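PDB 4P25: major capsid protein, which builds the norovirus capsid and, through its protruding (P) domain, binds histo-blood group antigens such as Lewis Y, probably in host-cell attachment. Local coordinates for residues A[241-246]-A[286-291]; A[68-73]-A[81-86]; A[27-32]-A[204-209]; A[101-106]-A[174-179]. All coordinates share one frame; numbering follows the deposited sequence.

Contact 1 (A[241-246]-A[286-291])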
loop_
_atom_site.group_PDB
_atom_site.type_symbol
_atom_site.label_atom_id
_atom_site.label_comp_id
_atom_site.label_asym_id
_atom_site.label_seq_id
_atom_site.Cartn_x
_atom_site.Cartn_y
_atom_site.Cartn_z
ATOM N N GLU A 241 21.002 17.192 14.761
ATOM C CA GLU A 241 21.766 16.477 13.751
ATOM C C GLU A 241 21.261 15.055 13.545
ATOM O O GLU A 241 21.564 14.424 12.534
ATOM C CB GLU A 241 23.249 16.489 14.113
ATOM C CG GLU A 241 23.852 17.887 14.039
ATOM C CD GLU A 241 25.271 17.948 14.553
ATOM O OE1 GLU A 241 25.609 17.166 15.465
ATOM O OE2 GLU A 241 26.047 18.783 14.043
ATOM N N ALA A 242 20.486 14.562 14.505
ATOM C CA ALA A 242 19.858 13.248 14.398
ATOM C C ALA A 242 18.712 13.157 15.393
ATOM O O ALA A 242 18.716 13.842 16.422
ATOM C CB ALA A 242 20.870 12.138 14.650
ATOM N N ALA A 243 17.729 12.321 15.081
ATOM C CA ALA A 243 16.620 12.076 15.992
ATOM C C ALA A 243 16.812 10.733 16.670
ATOM O O ALA A 243 16.916 9.698 16.005
ATOM C CB ALA A 243 15.290 12.113 15.248
ATOM N N LEU A 244 16.885 10.755 17.995
ATOM C CA LEU A 244 16.995 9.530 18.770
ATOM C C LEU A 244 15.621 8.893 18.899
ATOM O O LEU A 244 14.680 9.528 19.369
ATOM C CB LEU A 244 17.575 9.820 20.159
ATOM C CG LEU A 244 17.698 8.617 21.098
ATOM C CD1 LEU A 244 18.739 7.624 20.592
ATOM C CD2 LEU A 244 18.018 9.071 22.518
ATOM N N LEU A 245 15.505 7.642 18.465
ATOM C CA LEU A 245 14.251 6.908 18.566
ATOM C C LEU A 245 14.400 5.764 19.546
ATOM O O LEU A 245 15.479 5.196 19.686
ATOM C CB LEU A 245 13.857 6.310 17.214
ATOM C CG LEU A 245 13.822 7.190 15.973
ATOM C CD1 LEU A 245 13.393 6.350 14.786
ATOM C CD2 LEU A 245 12.893 8.384 16.165
ATOM N N HIS A 246 13.308 5.424 20.214
ATOM C CA HIS A 246 13.242 4.205 21.001
ATOM C C HIS A 246 12.316 3.224 20.290
ATOM O O HIS A 246 11.307 3.619 19.708
ATOM C CB HIS A 246 12.701 4.502 22.398
ATOM C CG HIS A 246 13.620 5.332 23.241
ATOM N ND1 HIS A 246 13.182 6.028 24.347
ATOM C CD2 HIS A 246 14.948 5.564 23.152
ATOM C CE1 HIS A 246 14.201 6.661 24.900
ATOM N NE2 HIS A 246 15.286 6.399 24.195
ATOM N N PHE A 286 8.385 2.364 16.864
ATOM C CA PHE A 286 9.370 3.436 16.994
ATOM C C PHE A 286 8.720 4.685 17.569
ATOM O O PHE A 286 7.624 5.080 17.159
ATOM C CB PHE A 286 10.027 3.778 15.657
ATOM C CG PHE A 286 10.937 2.706 15.135
ATOM C CD1 PHE A 286 12.252 2.607 15.569
ATOM C CD2 PHE A 286 10.480 1.803 14.193
ATOM C CE1 PHE A 286 13.089 1.621 15.079
ATOM C CE2 PHE A 286 11.313 0.814 13.696
ATOM C CZ PHE A 286 12.619 0.723 14.139
ATOM N N VAL A 287 9.405 5.305 18.518
ATOM C CA VAL A 287 8.912 6.511 19.166
ATOM C C VAL A 287 10.031 7.544 19.225
ATOM O O VAL A 287 11.133 7.239 19.679
ATOM C CB VAL A 287 8.421 6.212 20.597
ATOM C CG1 VAL A 287 7.904 7.479 21.275
ATOM C CG2 VAL A 287 7.353 5.126 20.588
ATOM N N PHE A 288 9.757 8.761 18.760
ATOM C CA PHE A 288 10.732 9.845 18.868
ATOM C C PHE A 288 10.999 10.177 20.331
ATOM O O PHE A 288 10.068 10.411 21.106
ATOM C CB PHE A 288 10.242 11.100 18.140
ATOM C CG PHE A 288 11.123 12.307 18.343
ATOM C CD1 PHE A 288 12.198 12.547 17.502
ATOM C CD2 PHE A 288 10.870 13.206 19.371
ATOM C CE1 PHE A 288 13.007 13.660 17.688
ATOM C CE2 PHE A 288 11.677 14.314 19.563
ATOM C CZ PHE A 288 12.742 14.544 18.719
ATOM N N SER A 289 12.273 10.221 20.704
ATOM C CA SER A 289 12.636 10.552 22.076
ATOM C C SER A 289 13.205 11.965 22.213
ATOM O O SER A 289 12.704 12.759 23.007
ATOM C CB SER A 289 13.612 9.523 22.640
ATOM O OG SER A 289 13.850 9.778 24.012
ATOM N N SER A 290 14.247 12.273 21.446
ATOM C CA SER A 290 14.844 13.608 21.481
ATOM C C SER A 290 15.774 13.855 20.299
ATOM O O SER A 290 16.183 12.921 19.605
ATOM C CB SER A 290 15.622 13.814 22.783
ATOM O OG SER A 290 16.748 12.953 22.836
ATOM N N TRP A 291 16.093 15.125 20.073
ATOM C CA TRP A 291 17.111 15.498 19.106
ATOM C C TRP A 291 18.484 15.344 19.740
ATOM O O TRP A 291 18.702 15.755 20.885
ATOM C CB TRP A 291 16.907 16.938 18.630
ATOM C CG TRP A 291 15.671 17.122 17.802
ATOM C CD1 TRP A 291 14.488 17.675 18.200
ATOM C CD2 TRP A 291 15.498 16.747 16.430
ATOM N NE1 TRP A 291 13.589 17.667 17.159
ATOM C CE2 TRP A 291 14.183 17.104 16.064
ATOM C CE3 TRP A 291 16.326 16.145 15.479
ATOM C CZ2 TRP A 291 13.681 16.879 14.780
ATOM C CZ3 TRP A 291 15.826 15.922 14.208
ATOM C CH2 TRP A 291 14.515 16.288 13.870
#
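A243 and W291, L244 and S290, L245 and F288, and H246 and V287 pair across two antiparallel strands of the curled sheet of the P domain, and a classic beta bulge interrupts them: S289 and S290 both face L244. L244 O takes the N-H of S289 at 2.8 Å and, weakly, that of S290 at 3.5 Å from S290 N, while L244 N returns a bond to S290 O. Past the bulge, toward F286, H246 and V287 exchange two backbone bonds.

On the face carrying A243, L245, F288 and W291, the A243 methyl is a small knob set against two rings. Its CB meets the edge of the F288 ring, 3.7 Å from CE1, and lies 4.0 Å from CZ3 of the W291 indole. F288 CG stands anti to the backbone N (chi1 173°), which swings the ring along the strand to A243, where its CE1 also sits over the centre of one indole face. The two L245 methyls part: CD2 rests on F288 CA, and CD1 reaches CD1 of F286, whose ring also meets Y247 and F259. Strand 255-262 flanks 242-246 on its other edge, where L261 packs on A243 and L245.

On the face of L244 and H246 the bump is S289 CB, since at the bulge the bond from S289 CA to CB points toward 241-246. It lies over one face of the H246 ring, 3.8 Å from its centroid and 15° off the normal, with S289 OG 3.3 Å from H246 CE1.

Contact 2 (A[68-73]-A[81-86])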
loop_
_atom_site.group_PDB
_atom_site.type_symbol
_atom_site.label_atom_id
_atom_site.label_comp_id
_atom_site.label_asym_id
_atom_site.label_seq_id
_atom_site.Cartn_x
_atom_site.Cartn_y
_atom_site.Cartn_z
ATOM N N ARG A 68 3.078 2.136 -15.266
ATOM C CA ARG A 68 1.965 2.406 -16.165
ATOM C C ARG A 68 2.513 2.926 -17.482
ATOM O O ARG A 68 3.487 3.679 -17.507
ATOM C CB ARG A 68 0.986 3.413 -15.553
ATOM C CG ARG A 68 -0.283 3.594 -16.381
ATOM C CD ARG A 68 -1.305 4.439 -15.647
ATOM N NE ARG A 68 -2.530 4.628 -16.428
ATOM C CZ ARG A 68 -3.674 5.084 -15.923
ATOM N NH1 ARG A 68 -3.762 5.385 -14.628
ATOM N NH2 ARG A 68 -4.737 5.228 -16.703
ATOM N N GLY A 69 1.890 2.519 -18.578
ATOM C CA GLY A 69 2.316 3.001 -19.877
ATOM C C GLY A 69 1.437 2.520 -21.004
ATOM O O GLY A 69 0.534 1.702 -20.820
ATOM N N LYS A 70 1.709 3.047 -22.188
ATOM C CA LYS A 70 0.976 2.656 -23.381
ATOM C C LYS A 70 1.805 1.730 -24.252
ATOM O O LYS A 70 2.959 2.020 -24.569
ATOM C CB LYS A 70 0.543 3.895 -24.157
ATOM C CG LYS A 70 -0.500 4.687 -23.398
ATOM C CD LYS A 70 -0.752 6.058 -23.984
ATOM C CE LYS A 70 -1.866 6.738 -23.213
ATOM N NZ LYS A 70 -1.683 6.606 -21.738
ATOM N N VAL A 71 1.202 0.611 -24.635
ATOM C CA VAL A 71 1.875 -0.382 -25.465
ATOM C C VAL A 71 2.143 0.173 -26.858
ATOM O O VAL A 71 1.265 0.783 -27.469
ATOM C CB VAL A 71 1.035 -1.672 -25.567
ATOM C CG1 VAL A 71 1.664 -2.668 -26.548
ATOM C CG2 VAL A 71 0.867 -2.297 -24.190
ATOM N N PHE A 72 3.369 -0.024 -27.338
ATOM C CA PHE A 72 3.731 0.348 -28.704
ATOM C C PHE A 72 4.557 -0.760 -29.363
ATOM O O PHE A 72 5.050 -1.663 -28.688
ATOM C CB PHE A 72 4.467 1.700 -28.742
ATOM C CG PHE A 72 5.879 1.655 -28.208
ATOM C CD1 PHE A 72 6.126 1.745 -26.845
ATOM C CD2 PHE A 72 6.956 1.545 -29.072
ATOM C CE1 PHE A 72 7.427 1.711 -26.358
ATOM C CE2 PHE A 72 8.254 1.512 -28.590
ATOM C CZ PHE A 72 8.491 1.592 -27.235
ATOM N N SER A 73 4.686 -0.694 -30.683
ATOM C CA SER A 73 5.410 -1.718 -31.429
ATOM C C SER A 73 6.892 -1.381 -31.541
ATOM O O SER A 73 7.256 -0.266 -31.920
ATOM C CB SER A 73 4.824 -1.873 -32.835
ATOM O OG SER A 73 3.462 -2.259 -32.792
ATOM N N ASN A 81 5.415 2.935 -23.571
ATOM C CA ASN A 81 5.721 4.347 -23.438
ATOM C C ASN A 81 5.154 4.778 -22.101
ATOM O O ASN A 81 3.937 4.842 -21.921
ATOM C CB ASN A 81 5.106 5.165 -24.574
ATOM C CG ASN A 81 5.870 5.030 -25.882
ATOM O OD1 ASN A 81 5.275 4.846 -26.943
ATOM N ND2 ASN A 81 7.192 5.128 -25.809
ATOM N N LEU A 82 6.041 5.051 -21.156
ATOM C CA LEU A 82 5.643 5.226 -19.759
ATOM C C LEU A 82 4.841 6.499 -19.496
ATOM O O LEU A 82 5.055 7.526 -20.137
ATOM C CB LEU A 82 6.874 5.198 -18.851
ATOM C CG LEU A 82 7.715 3.918 -18.880
ATOM C CD1 LEU A 82 8.948 4.040 -17.983
ATOM C CD2 LEU A 82 6.866 2.705 -18.493
ATOM N N THR A 83 3.902 6.408 -18.557
ATOM C CA THR A 83 3.257 7.582 -17.985
ATOM C C THR A 83 3.423 7.526 -16.471
ATOM O O THR A 83 3.920 6.535 -15.938
ATOM C CB THR A 83 1.747 7.632 -18.307
ATOM O OG1 THR A 83 1.080 6.518 -17.696
ATOM C CG2 THR A 83 1.514 7.605 -19.818
ATOM N N GLU A 84 3.001 8.576 -15.772
ATOM C CA GLU A 84 2.885 8.485 -14.325
ATOM C C GLU A 84 1.748 7.508 -14.015
ATOM O O GLU A 84 0.919 7.206 -14.885
ATOM C CB GLU A 84 2.622 9.864 -13.707
ATOM C CG GLU A 84 3.706 10.903 -14.006
ATOM C CD GLU A 84 5.029 10.627 -13.294
ATOM O OE1 GLU A 84 5.060 9.787 -12.364
ATOM O OE2 GLU A 84 6.045 11.256 -13.673
ATOM N N LEU A 85 1.712 7.007 -12.784
ATOM C CA LEU A 85 0.732 5.987 -12.393
ATOM C C LEU A 85 -0.718 6.468 -12.464
ATOM O O LEU A 85 -1.643 5.656 -12.581
ATOM C CB LEU A 85 1.038 5.460 -10.994
ATOM C CG LEU A 85 2.382 4.740 -10.833
ATOM C CD1 LEU A 85 2.649 4.420 -9.367
ATOM C CD2 LEU A 85 2.433 3.476 -11.694
ATOM N N ASP A 86 -0.919 7.782 -12.395
ATOM C CA ASP A 86 -2.267 8.347 -12.459
ATOM C C ASP A 86 -2.720 8.601 -13.901
ATOM O O ASP A 86 -3.813 9.126 -14.148
ATOM C CB ASP A 86 -2.375 9.615 -11.596
ATOM C CG ASP A 86 -1.511 10.758 -12.106
ATOM O OD1 ASP A 86 -0.771 10.573 -13.093
ATOM O OD2 ASP A 86 -1.562 11.849 -11.498
HETATM O O HOH W 1 5.196 4.090 -14.854
HETATM O O HOH W 2 -0.526 5.105 -19.801
#
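K70 and N81 form an antiparallel hydrogen-bonded pair in a beta hairpin, N81 N giving to K70 O at 2.8 Å and K70 N to N81 O. Farther along, a single backbone bond runs from T83 N to R68 O. Between them G69 and L82 come close, their CA atoms 4.0 Å apart, and G69 CA is 3.2 Å from N81 O.

The side-chain bond across the hairpin comes from R68. Extended from CG to NE, it runs past T83 and E84 to where the strand has given way to loop, and NH1 donates to L85 O at 3.0 Å, the oxygen lying near the guanidinium plane. The other end of that group, NH2, makes a salt bridge with D154. Water 2 links K70 NZ to T83 OG1, which itself donates to E84 O.

Of the flat groups, the F72 ring and the N81 amide run nearly parallel, 8° between planes, with N81 OD1 3.2 Å from F72 CD1.

Apolar contact is made by L85, whose CD2 touches R68 CB at 4.1 Å.

Strand 66-73 lies between its hairpin partner 78-83 and strand 154-163, whose L156 packs against R68 and L85; the far edge of 78-83 is met by strand 142-144.

Contact 3 (A[27-32]-A[204-209])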
loop_
_atom_site.group_PDB
_atom_site.type_symbol
_atom_site.label_atom_id
_atom_site.label_comp_id
_atom_site.label_asym_id
_atom_site.label_seq_id
_atom_site.Cartn_x
_atom_site.Cartn_y
_atom_site.Cartn_z
ATOM N N ILE A 27 6.697 -5.362 6.143
ATOM C CA ILE A 27 7.989 -5.612 6.773
ATOM C C ILE A 27 7.915 -6.816 7.707
ATOM O O ILE A 27 6.986 -6.933 8.511
ATOM C CB ILE A 27 8.494 -4.367 7.511
ATOM C CG1 ILE A 27 8.759 -3.260 6.486
ATOM C CG2 ILE A 27 9.771 -4.682 8.299
ATOM C CD1 ILE A 27 9.042 -1.916 7.086
ATOM N N ASN A 28 8.895 -7.704 7.559
ATOM C CA ASN A 28 8.985 -8.949 8.304
ATOM C C ASN A 28 10.005 -8.883 9.435
ATOM O O ASN A 28 9.840 -9.534 10.464
ATOM C CB ASN A 28 9.368 -10.081 7.337
ATOM C CG ASN A 28 9.756 -11.360 8.049
ATOM O OD1 ASN A 28 10.941 -11.671 8.195
ATOM N ND2 ASN A 28 8.759 -12.117 8.483
ATOM N N LYS A 29 11.063 -8.096 9.236
ATOM C CA LYS A 29 12.134 -7.974 10.223
ATOM C C LYS A 29 13.078 -6.845 9.855
ATOM O O LYS A 29 13.029 -6.316 8.741
ATOM C CB LYS A 29 12.936 -9.278 10.318
ATOM C CG LYS A 29 13.740 -9.604 9.065
ATOM C CD LYS A 29 14.354 -10.997 9.136
ATOM C CE LYS A 29 15.732 -10.986 9.780
ATOM N NZ LYS A 29 16.300 -12.364 9.862
ATOM N N MET A 30 13.930 -6.473 10.808
ATOM C CA MET A 30 15.044 -5.565 10.571
ATOM C C MET A 30 16.314 -6.374 10.482
ATOM O O MET A 30 16.385 -7.486 10.997
ATOM C CB MET A 30 15.216 -4.612 11.751
ATOM C CG MET A 30 14.179 -3.538 11.873
ATOM S SD MET A 30 14.392 -2.611 13.408
ATOM C CE MET A 30 13.684 -3.730 14.614
ATOM N N THR A 31 17.334 -5.809 9.848
ATOM C CA THR A 31 18.656 -6.414 9.896
ATOM C C THR A 31 19.717 -5.369 9.592
ATOM O O THR A 31 19.400 -4.256 9.160
ATOM C CB THR A 31 18.774 -7.598 8.910
ATOM O OG1 THR A 31 19.930 -8.383 9.241
ATOM C CG2 THR A 31 18.874 -7.106 7.466
ATOM N N VAL A 32 20.972 -5.718 9.846
ATOM C CA VAL A 32 22.090 -4.921 9.369
ATOM C C VAL A 32 22.752 -5.724 8.259
ATOM O O VAL A 32 22.586 -6.944 8.196
ATOM C CB VAL A 32 23.089 -4.606 10.498
ATOM C CG1 VAL A 32 22.471 -3.626 11.490
ATOM C CG2 VAL A 32 23.526 -5.887 11.203
ATOM N N TYR A 204 18.167 -2.021 7.880
ATOM C CA TYR A 204 17.394 -2.381 6.701
ATOM C C TYR A 204 16.134 -3.108 7.111
ATOM O O TYR A 204 16.159 -3.993 7.965
ATOM C CB TYR A 204 18.225 -3.239 5.747
ATOM C CG TYR A 204 19.439 -2.500 5.249
ATOM C CD1 TYR A 204 19.343 -1.612 4.189
ATOM C CD2 TYR A 204 20.675 -2.661 5.863
ATOM C CE1 TYR A 204 20.444 -0.917 3.741
ATOM C CE2 TYR A 204 21.787 -1.968 5.420
ATOM C CZ TYR A 204 21.661 -1.097 4.361
ATOM O OH TYR A 204 22.755 -0.398 3.909
ATOM N N PHE A 205 15.028 -2.709 6.496
ATOM C CA PHE A 205 13.731 -3.294 6.777
ATOM C C PHE A 205 13.418 -4.288 5.672
ATOM O O PHE A 205 13.394 -3.926 4.488
ATOM C CB PHE A 205 12.693 -2.175 6.890
ATOM C CG PHE A 205 13.040 -1.162 7.950
ATOM C CD1 PHE A 205 12.691 -1.383 9.273
ATOM C CD2 PHE A 205 13.759 -0.016 7.631
ATOM C CE1 PHE A 205 13.031 -0.463 10.265
ATOM C CE2 PHE A 205 14.102 0.906 8.616
ATOM C CZ PHE A 205 13.738 0.683 9.933
ATOM N N MET A 206 13.213 -5.546 6.060
ATOM C CA MET A 206 13.170 -6.661 5.119
ATOM C C MET A 206 11.758 -7.189 4.892
ATOM O O MET A 206 10.956 -7.257 5.826
ATOM C CB MET A 206 14.039 -7.820 5.630
ATOM C CG MET A 206 15.464 -7.435 6.038
ATOM S SD MET A 206 16.418 -6.609 4.749
ATOM C CE MET A 206 16.503 -7.885 3.492
ATOM N N SER A 207 11.467 -7.589 3.655
ATOM C CA SER A 207 10.187 -8.203 3.322
ATOM C C SER A 207 10.357 -9.480 2.517
ATOM O O SER A 207 11.201 -9.550 1.622
ATOM C CB SER A 207 9.318 -7.240 2.501
ATOM O OG SER A 207 8.927 -6.118 3.267
ATOM N N ASP A 208 9.540 -10.481 2.827
ATOM C CA ASP A 208 9.367 -11.619 1.935
ATOM C C ASP A 208 8.850 -11.127 0.587
ATOM O O ASP A 208 7.944 -10.293 0.525
ATOM C CB ASP A 208 8.359 -12.612 2.512
ATOM C CG ASP A 208 8.821 -13.229 3.811
ATOM O OD1 ASP A 208 10.030 -13.511 3.940
ATOM O OD2 ASP A 208 7.968 -13.441 4.699
ATOM N N PHE A 209 9.429 -11.649 -0.488
ATOM C CA PHE A 209 9.013 -11.295 -1.834
ATOM C C PHE A 209 9.542 -12.374 -2.763
ATOM O O PHE A 209 10.614 -12.926 -2.514
ATOM C CB PHE A 209 9.563 -9.919 -2.229
ATOM C CG PHE A 209 8.919 -9.346 -3.462
ATOM C CD1 PHE A 209 7.673 -8.756 -3.391
ATOM C CD2 PHE A 209 9.560 -9.406 -4.688
ATOM C CE1 PHE A 209 7.069 -8.233 -4.521
ATOM C CE2 PHE A 209 8.964 -8.884 -5.821
ATOM C CZ PHE A 209 7.715 -8.299 -5.734
#
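An antiparallel pairing with a classic beta bulge joins strand 29-31, near the start of the chain, to strand 201-208: N28 and K29 both face M206. N28 N donates to M206 O at 2.7 Å in an almost straight bond (174°), and M206 N gives to K29 O. Beyond the bulge T31 and Y204 exchange two backbone bonds, and M30 CA comes 3.2 Å from Y204 O.

On one face M30 lies alongside F205, both pointing the same way. M30 CG touches F205 CE1 at 3.7 Å, and its sulfur stands 5.2 Å from the ring centroid in an oblique Met-aromatic contact. I27 CD1 packs on F205 CB from the other end of the pairing, at 3.7 Å.

On the opposite face bends at chi2 (-56°) and chi3 put M206 SD beside T31 CG2, also at 3.7 Å, while the end of the chain leads away from strand 29-31. K29 CG meets M206 CB. The polar ends of N28 and D208 share a partner instead of bonding each other: Q218 NE2 donates to N28 OD1 and to D208 OD1. D208 also packs on V116 of the second subunit. The arrangement is that of a classic bulge at a short antiparallel strand, which within this chain pairs with 201-208 alone.

Contact 4 (A[101-106]-A[174-179])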
loop_
_atom_site.group_PDB
_atom_site.type_symbol
_atom_site.label_atom_id
_atom_site.label_comp_id
_atom_site.label_asym_id
_atom_site.label_seq_id
_atom_site.Cartn_x
_atom_site.Cartn_y
_atom_site.Cartn_z
ATOM N N PHE A 101 8.217 3.914 -9.848
ATOM C CA PHE A 101 8.857 2.934 -10.721
ATOM C C PHE A 101 9.770 2.021 -9.895
ATOM O O PHE A 101 10.488 2.509 -9.015
ATOM C CB PHE A 101 9.662 3.666 -11.806
ATOM C CG PHE A 101 10.023 2.804 -12.985
ATOM C CD1 PHE A 101 9.093 2.560 -13.980
ATOM C CD2 PHE A 101 11.290 2.255 -13.100
ATOM C CE1 PHE A 101 9.417 1.770 -15.079
ATOM C CE2 PHE A 101 11.623 1.463 -14.195
ATOM C CZ PHE A 101 10.684 1.223 -15.185
ATOM N N PRO A 102 9.745 0.701 -10.154
ATOM C CA PRO A 102 10.565 -0.193 -9.318
ATOM C C PRO A 102 12.055 0.127 -9.389
ATOM O O PRO A 102 12.532 0.651 -10.405
ATOM C CB PRO A 102 10.306 -1.581 -9.921
ATOM C CG PRO A 102 8.995 -1.456 -10.661
ATOM C CD PRO A 102 8.960 -0.037 -11.164
ATOM N N ASP A 103 12.778 -0.188 -8.318
ATOM C CA ASP A 103 14.216 0.074 -8.261
ATOM C C ASP A 103 15.033 -1.157 -7.886
ATOM O O ASP A 103 16.123 -1.049 -7.317
ATOM C CB ASP A 103 14.532 1.255 -7.326
ATOM C CG ASP A 103 14.470 0.881 -5.847
ATOM O OD1 ASP A 103 13.820 -0.125 -5.496
ATOM O OD2 ASP A 103 15.066 1.612 -5.030
ATOM N N ILE A 104 14.510 -2.335 -8.209
ATOM C CA ILE A 104 15.244 -3.570 -7.951
ATOM C C ILE A 104 16.176 -3.816 -9.137
ATOM O O ILE A 104 15.736 -4.203 -10.221
ATOM C CB ILE A 104 14.288 -4.765 -7.740
ATOM C CG1 ILE A 104 13.096 -4.357 -6.860
ATOM C CG2 ILE A 104 15.032 -5.954 -7.149
ATOM C CD1 ILE A 104 13.469 -3.849 -5.471
ATOM N N GLY A 105 17.465 -3.573 -8.936
ATOM C CA GLY A 105 18.394 -3.556 -10.052
ATOM C C GLY A 105 18.907 -4.898 -10.524
ATOM O O GLY A 105 18.842 -5.894 -9.803
ATOM N N ALA A 106 19.402 -4.908 -11.760
ATOM C CA ALA A 106 20.157 -6.029 -12.322
ATOM C C ALA A 106 19.438 -7.369 -12.252
ATOM O O ALA A 106 19.989 -8.358 -11.768
ATOM C CB ALA A 106 21.541 -6.119 -11.682
ATOM N N TRP A 174 19.753 -5.785 -3.456
ATOM C CA TRP A 174 20.403 -4.616 -2.867
ATOM C C TRP A 174 20.908 -3.643 -3.937
ATOM O O TRP A 174 21.323 -2.526 -3.628
ATOM C CB TRP A 174 21.543 -5.058 -1.943
ATOM C CG TRP A 174 21.058 -5.859 -0.773
ATOM C CD1 TRP A 174 20.552 -7.128 -0.800
ATOM C CD2 TRP A 174 21.024 -5.445 0.594
ATOM N NE1 TRP A 174 20.202 -7.527 0.465
ATOM C CE2 TRP A 174 20.484 -6.511 1.343
ATOM C CE3 TRP A 174 21.397 -4.275 1.264
ATOM C CZ2 TRP A 174 20.312 -6.443 2.724
ATOM C CZ3 TRP A 174 21.225 -4.210 2.631
ATOM C CH2 TRP A 174 20.689 -5.285 3.348
ATOM N N LYS A 175 20.865 -4.074 -5.194
ATOM C CA LYS A 175 21.269 -3.228 -6.318
ATOM C C LYS A 175 20.105 -2.374 -6.841
ATOM O O LYS A 175 18.943 -2.696 -6.616
ATOM C CB LYS A 175 21.805 -4.096 -7.455
ATOM C CG LYS A 175 23.083 -4.836 -7.098
ATOM C CD LYS A 175 23.601 -5.644 -8.270
ATOM C CE LYS A 175 25.009 -6.151 -8.005
ATOM N NZ LYS A 175 25.485 -7.023 -9.109
ATOM N N ILE A 176 20.444 -1.286 -7.528
ATOM C CA ILE A 176 19.449 -0.477 -8.222
ATOM C C ILE A 176 19.670 -0.525 -9.741
ATOM O O ILE A 176 20.737 -0.943 -10.198
ATOM C CB ILE A 176 19.458 1.007 -7.751
ATOM C CG1 ILE A 176 20.829 1.648 -7.988
ATOM C CG2 ILE A 176 18.996 1.107 -6.305
ATOM C CD1 ILE A 176 20.780 3.168 -8.059
ATOM N N PRO A 177 18.654 -0.128 -10.526
ATOM C CA PRO A 177 18.830 -0.162 -11.978
ATOM C C PRO A 177 19.738 0.948 -12.483
ATOM O O PRO A 177 20.056 1.883 -11.748
ATOM C CB PRO A 177 17.408 0.096 -12.508
ATOM C CG PRO A 177 16.496 -0.181 -11.356
ATOM C CD PRO A 177 17.269 0.216 -10.155
ATOM N N SER A 178 20.159 0.814 -13.739
ATOM C CA SER A 178 20.671 1.932 -14.512
ATOM C C SER A 178 19.465 2.495 -15.249
ATOM O O SER A 178 18.793 1.772 -15.978
ATOM C CB SER A 178 21.702 1.447 -15.526
ATOM O OG SER A 178 22.002 2.468 -16.461
ATOM N N TYR A 179 19.177 3.776 -15.054
ATOM C CA TYR A 179 17.943 4.347 -15.590
ATOM C C TYR A 179 18.108 4.824 -17.023
ATOM O O TYR A 179 17.154 5.248 -17.680
ATOM C CB TYR A 179 17.408 5.440 -14.664
ATOM C CG TYR A 179 16.930 4.866 -13.348
ATOM C CD1 TYR A 179 15.597 4.543 -13.155
ATOM C CD2 TYR A 179 17.823 4.605 -12.313
ATOM C CE1 TYR A 179 15.156 4.000 -11.952
ATOM C CE2 TYR A 179 17.393 4.058 -11.111
ATOM C CZ TYR A 179 16.058 3.754 -10.936
ATOM O OH TYR A 179 15.616 3.218 -9.751
HETATM O O HOH W 3 13.002 3.532 -9.413
#
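K175 O receives the N-H of G105 at 2.9 Å, the one direct hydrogen bond between these two loops. The donor stands well above the carbonyl plane, 58° out of it. Close packing surrounds it: G105 CA is 3.3 Å from I176 C, and D103 O is approached by I176 CA and by P177 CD, the latter at 3.3 Å. K175 O and D103 O, two acceptors, also lie near one another.

Neither segment has regular structure. Residues 101-106 lead into strand 108-115, whereas the loop of residues 174-179 belongs to the long connection from strand 154-163 to strand 201-208, so the contact ties two connections of the P domain together. A106 CB lies about 12 Å from the bound galactose, outside the glycan pocket itself.

The Y179 ring carries its hydroxyl to D103, OH to CB 3.3 Å. Water 3 bridges that hydroxyl and F101 O, at 2.7 Å from Y179 OH and equally far from F101 O. The Y179 ring turns its edge to F101 CD2. The D103 carboxylate is held from elsewhere, OD1 in a salt bridge with R22 and OD2 by the backbone N-H groups of Q43 and N44.

Along the chain contact 3 opens first, at residue 27, and closes at 209; contacts 2 and 4 fall between, in that order, and contact 1 follows. Contacts 1 and 3 share the same curled antiparallel sheet, their centres about 21 Å apart, and meet where F286 packs on M30 and F205. Contact 2 belongs to a separate sheet; its centre is about 41 Å from that of contact 1, on the opposite side of the chain's centre. Contact 4 lies between contacts 2 and 3: its F101 touches L82, and its W174 packs on Y204 and M206. It thus touches both sheets, the one that carries glycan-pocket residues and the far one.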